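Local coordinates for protein CELL division inhibitor (Pyrococcus furiosus, PDB 1G3Q) that binds ADP with magnesium in a P-loop fold and probably hydrolyses ATP as a MinD-type regulator of cell division, at residues 97-109 against 124-136. Numbering follows the deposited sequence.
Sequences DPRKLPEVIKSLK and QLDAMSAMLSGEE
Ser133, in the turn after helix 125-131, meets Pro102 of helix 101-106 with their CA atoms 3.9 Å apart. The hydroxyl of Ser133 sits over the proline ring, 3.3 Å from both CG and CD, but Pro102 N has no hydrogen to offer it. Instead OG, anti to its own carbonyl carbon (chi1 -70°), turns back to donate to Ser129 O at 2.8 Å, in the carbonyl plane. Ser133 CB is left to meet Ile105 CD1 in a tight 3.4 Å contact, whereas Ser133 O is buried without a partner, 3.5 Å from Lys106 CE. Ser129 OG also bonds back, but from above the carbonyl plane (46° out of it), to Leu125 O, which already takes Ser129 N; its CB packs on Pro98 O. Leu101 CD1 reaches Ala130, and the side chains of Pro98 and Leu125 cross at about a right angle, CG against CD2. The helix segments cross at -30° with axes 9.2 Å apart, an approach consistent with the small Ser129 and Ala130 at the interface. Below, Ile105 and Ser133 both touch Ile117 of strand 114-118 in this P-loop ATPase fold. Beyond the helices, the extended Lys109 brings NZ to the syn lone pair of Glu135 OE2 (2.7 Å), while Glu135 OE1 accepts from Ile4 N. A glutamine here would probably leave the lysine without its countercharge. Because both serine hydroxyls spend their hydrogens within their own segment, the helices meet mainly through carbon packing, and Lys109–Glu135 is the one hydrogen bond across the contact.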
# COMPACT_ATOMS: atom_id res chain seq x y z
N ASP A 97 15.83 10.91 5.41
CA ASP A 97 16.59 9.75 5.87
C ASP A 97 15.60 8.58 5.96
O ASP A 97 14.75 8.54 6.86
CB ASP A 97 17.19 10.03 7.25
CG ASP A 97 18.07 8.89 7.76
OD1 ASP A 97 18.06 7.80 7.14
OD2 ASP A 97 18.75 9.09 8.78
N PRO A 98 15.71 7.61 5.04
CA PRO A 98 14.80 6.45 5.05
C PRO A 98 14.94 5.57 6.29
O PRO A 98 14.00 4.87 6.67
CB PRO A 98 15.17 5.72 3.77
CG PRO A 98 16.63 6.01 3.64
CD PRO A 98 16.70 7.48 3.96
N ARG A 99 16.11 5.60 6.91
CA ARG A 99 16.36 4.79 8.09
C ARG A 99 15.48 5.17 9.28
O ARG A 99 15.34 4.40 10.23
CB ARG A 99 17.84 4.89 8.48
CG ARG A 99 18.78 4.41 7.38
CD ARG A 99 20.22 4.83 7.66
NE ARG A 99 20.32 6.27 7.89
CZ ARG A 99 21.42 6.88 8.31
NH1 ARG A 99 22.53 6.17 8.52
NH2 ARG A 99 21.41 8.19 8.55
N LYS A 100 14.87 6.35 9.22
CA LYS A 100 14.01 6.80 10.31
C LYS A 100 12.53 6.47 10.09
O LYS A 100 11.69 6.81 10.91
CB LYS A 100 14.17 8.31 10.52
CG LYS A 100 15.50 8.68 11.16
CD LYS A 100 15.69 10.18 11.26
CE LYS A 100 16.98 10.50 12.00
NZ LYS A 100 17.25 11.96 12.02
N LEU A 101 12.23 5.81 8.98
CA LEU A 101 10.85 5.44 8.67
C LEU A 101 10.22 4.56 9.76
O LEU A 101 9.13 4.87 10.25
CB LEU A 101 10.78 4.73 7.31
CG LEU A 101 10.78 5.66 6.09
CD1 LEU A 101 10.96 4.85 4.81
CD2 LEU A 101 9.47 6.44 6.06
N PRO A 102 10.89 3.46 10.15
CA PRO A 102 10.32 2.60 11.19
C PRO A 102 9.93 3.31 12.48
O PRO A 102 8.83 3.11 12.98
CB PRO A 102 11.41 1.56 11.40
CG PRO A 102 11.97 1.41 10.01
CD PRO A 102 12.10 2.85 9.56
N GLU A 103 10.82 4.14 13.02
CA GLU A 103 10.51 4.85 14.25
C GLU A 103 9.39 5.87 14.06
O GLU A 103 8.53 6.02 14.93
CB GLU A 103 11.77 5.53 14.81
CG GLU A 103 12.38 6.61 13.93
CD GLU A 103 13.75 7.06 14.42
OE1 GLU A 103 14.66 6.21 14.53
OE2 GLU A 103 13.92 8.27 14.70
N VAL A 104 9.40 6.56 12.93
CA VAL A 104 8.37 7.56 12.66
C VAL A 104 6.98 6.94 12.53
O VAL A 104 6.04 7.37 13.18
CB VAL A 104 8.67 8.34 11.36
CG1 VAL A 104 7.50 9.27 11.04
CG2 VAL A 104 9.94 9.16 11.53
N ILE A 105 6.87 5.92 11.69
CA ILE A 105 5.58 5.27 11.47
C ILE A 105 5.04 4.60 12.73
O ILE A 105 3.90 4.83 13.13
CB ILE A 105 5.69 4.23 10.34
CG1 ILE A 105 5.99 4.96 9.02
CG2 ILE A 105 4.39 3.43 10.23
CD1 ILE A 105 6.20 4.04 7.83
N LYS A 106 5.87 3.78 13.38
CA LYS A 106 5.43 3.08 14.58
C LYS A 106 4.97 4.00 15.71
O LYS A 106 4.18 3.58 16.55
CB LYS A 106 6.55 2.14 15.04
CG LYS A 106 6.87 1.07 14.00
CD LYS A 106 7.88 0.05 14.49
CE LYS A 106 8.05 -1.06 13.46
NZ LYS A 106 8.89 -2.18 13.96
N SER A 107 5.44 5.24 15.72
CA SER A 107 5.04 6.18 16.76
C SER A 107 3.58 6.62 16.59
O SER A 107 3.01 7.26 17.47
CB SER A 107 5.92 7.43 16.72
OG SER A 107 5.63 8.23 15.58
N LEU A 108 2.97 6.26 15.46
CA LEU A 108 1.58 6.62 15.18
C LEU A 108 0.63 5.46 15.42
O LEU A 108 -0.59 5.60 15.28
CB LEU A 108 1.46 7.08 13.72
CG LEU A 108 2.25 8.32 13.32
CD1 LEU A 108 2.31 8.43 11.80
CD2 LEU A 108 1.59 9.55 13.93
N LYS A 109 1.19 4.31 15.78
CA LYS A 109 0.43 3.09 16.01
C LYS A 109 -0.83 3.24 16.86
O LYS A 109 -1.86 2.63 16.56
CB LYS A 109 1.34 2.03 16.63
CG LYS A 109 0.67 0.67 16.81
CD LYS A 109 1.63 -0.34 17.43
CE LYS A 109 0.97 -1.71 17.54
NZ LYS A 109 1.88 -2.71 18.16
N GLN A 124 16.24 -2.78 -1.92
CA GLN A 124 17.26 -1.77 -1.66
C GLN A 124 16.89 -0.99 -0.40
O GLN A 124 15.85 -1.25 0.21
CB GLN A 124 17.42 -0.84 -2.87
CG GLN A 124 17.99 -1.55 -4.10
CD GLN A 124 19.22 -2.39 -3.78
OE1 GLN A 124 20.21 -1.89 -3.24
NE2 GLN A 124 19.17 -3.67 -4.12
N LEU A 125 17.73 -0.03 -0.01
CA LEU A 125 17.51 0.74 1.21
C LEU A 125 16.12 1.33 1.44
O LEU A 125 15.48 1.04 2.45
CB LEU A 125 18.56 1.85 1.34
CG LEU A 125 18.54 2.63 2.65
CD1 LEU A 125 18.72 1.68 3.83
CD2 LEU A 125 19.63 3.69 2.64
N ASP A 126 15.66 2.18 0.52
CA ASP A 126 14.34 2.79 0.68
C ASP A 126 13.25 1.73 0.84
O ASP A 126 12.40 1.85 1.71
CB ASP A 126 14.02 3.69 -0.52
CG ASP A 126 14.80 4.99 -0.50
OD1 ASP A 126 15.68 5.15 0.36
OD2 ASP A 126 14.52 5.86 -1.36
N ALA A 127 13.29 0.71 -0.01
CA ALA A 127 12.30 -0.36 0.04
C ALA A 127 12.31 -1.08 1.39
O ALA A 127 11.25 -1.28 1.99
CB ALA A 127 12.56 -1.36 -1.08
N MET A 128 13.49 -1.46 1.85
CA MET A 128 13.62 -2.16 3.12
C MET A 128 13.18 -1.29 4.30
O MET A 128 12.49 -1.77 5.20
CB MET A 128 15.06 -2.62 3.34
CG MET A 128 15.52 -3.72 2.40
SD MET A 128 14.56 -5.24 2.54
CE MET A 128 14.76 -5.62 4.27
N SER A 129 13.58 -0.03 4.29
CA SER A 129 13.22 0.89 5.37
C SER A 129 11.71 1.05 5.51
O SER A 129 11.18 1.13 6.61
CB SER A 129 13.84 2.27 5.12
OG SER A 129 15.25 2.18 5.04
N ALA A 130 11.02 1.09 4.37
CA ALA A 130 9.58 1.24 4.37
C ALA A 130 8.90 -0.06 4.82
O ALA A 130 8.11 -0.06 5.76
CB ALA A 130 9.09 1.63 2.97
N MET A 131 9.23 -1.16 4.15
CA MET A 131 8.63 -2.45 4.49
C MET A 131 8.84 -2.82 5.95
O MET A 131 7.93 -3.31 6.61
CB MET A 131 9.20 -3.56 3.60
CG MET A 131 8.94 -3.35 2.11
SD MET A 131 9.45 -4.77 1.13
CE MET A 131 11.25 -4.59 1.20
N LEU A 132 10.05 -2.58 6.46
CA LEU A 132 10.37 -2.91 7.84
C LEU A 132 9.72 -1.99 8.86
O LEU A 132 9.92 -2.15 10.07
CB LEU A 132 11.89 -2.92 8.05
CG LEU A 132 12.62 -4.07 7.35
CD1 LEU A 132 14.12 -3.95 7.59
CD2 LEU A 132 12.10 -5.40 7.88
N SER A 133 8.94 -1.02 8.38
CA SER A 133 8.24 -0.10 9.27
C SER A 133 6.91 -0.73 9.68
O SER A 133 6.24 -0.25 10.60
CB SER A 133 7.97 1.24 8.58
OG SER A 133 9.17 1.98 8.38
N GLY A 134 6.54 -1.81 9.00
CA GLY A 134 5.29 -2.49 9.30
C GLY A 134 5.44 -3.72 10.18
O GLY A 134 6.55 -4.20 10.41
N GLU A 135 4.32 -4.24 10.67
CA GLU A 135 4.29 -5.43 11.53
C GLU A 135 3.75 -6.59 10.71
O GLU A 135 4.03 -7.76 10.99
CB GLU A 135 3.37 -5.21 12.72
CG GLU A 135 3.59 -3.93 13.49
CD GLU A 135 2.44 -3.64 14.44
OE1 GLU A 135 1.28 -3.59 13.98
OE2 GLU A 135 2.71 -3.44 15.65
N GLU A 136 2.94 -6.25 9.71
CA GLU A 136 2.32 -7.23 8.83
C GLU A 136 2.65 -6.85 7.40
O GLU A 136 2.95 -5.69 7.11
CB GLU A 136 0.80 -7.20 9.00
CG GLU A 136 0.30 -7.47 10.40
CD GLU A 136 -1.17 -7.14 10.56
OE1 GLU A 136 -1.96 -7.50 9.66
OE2 GLU A 136 -1.55 -6.53 11.58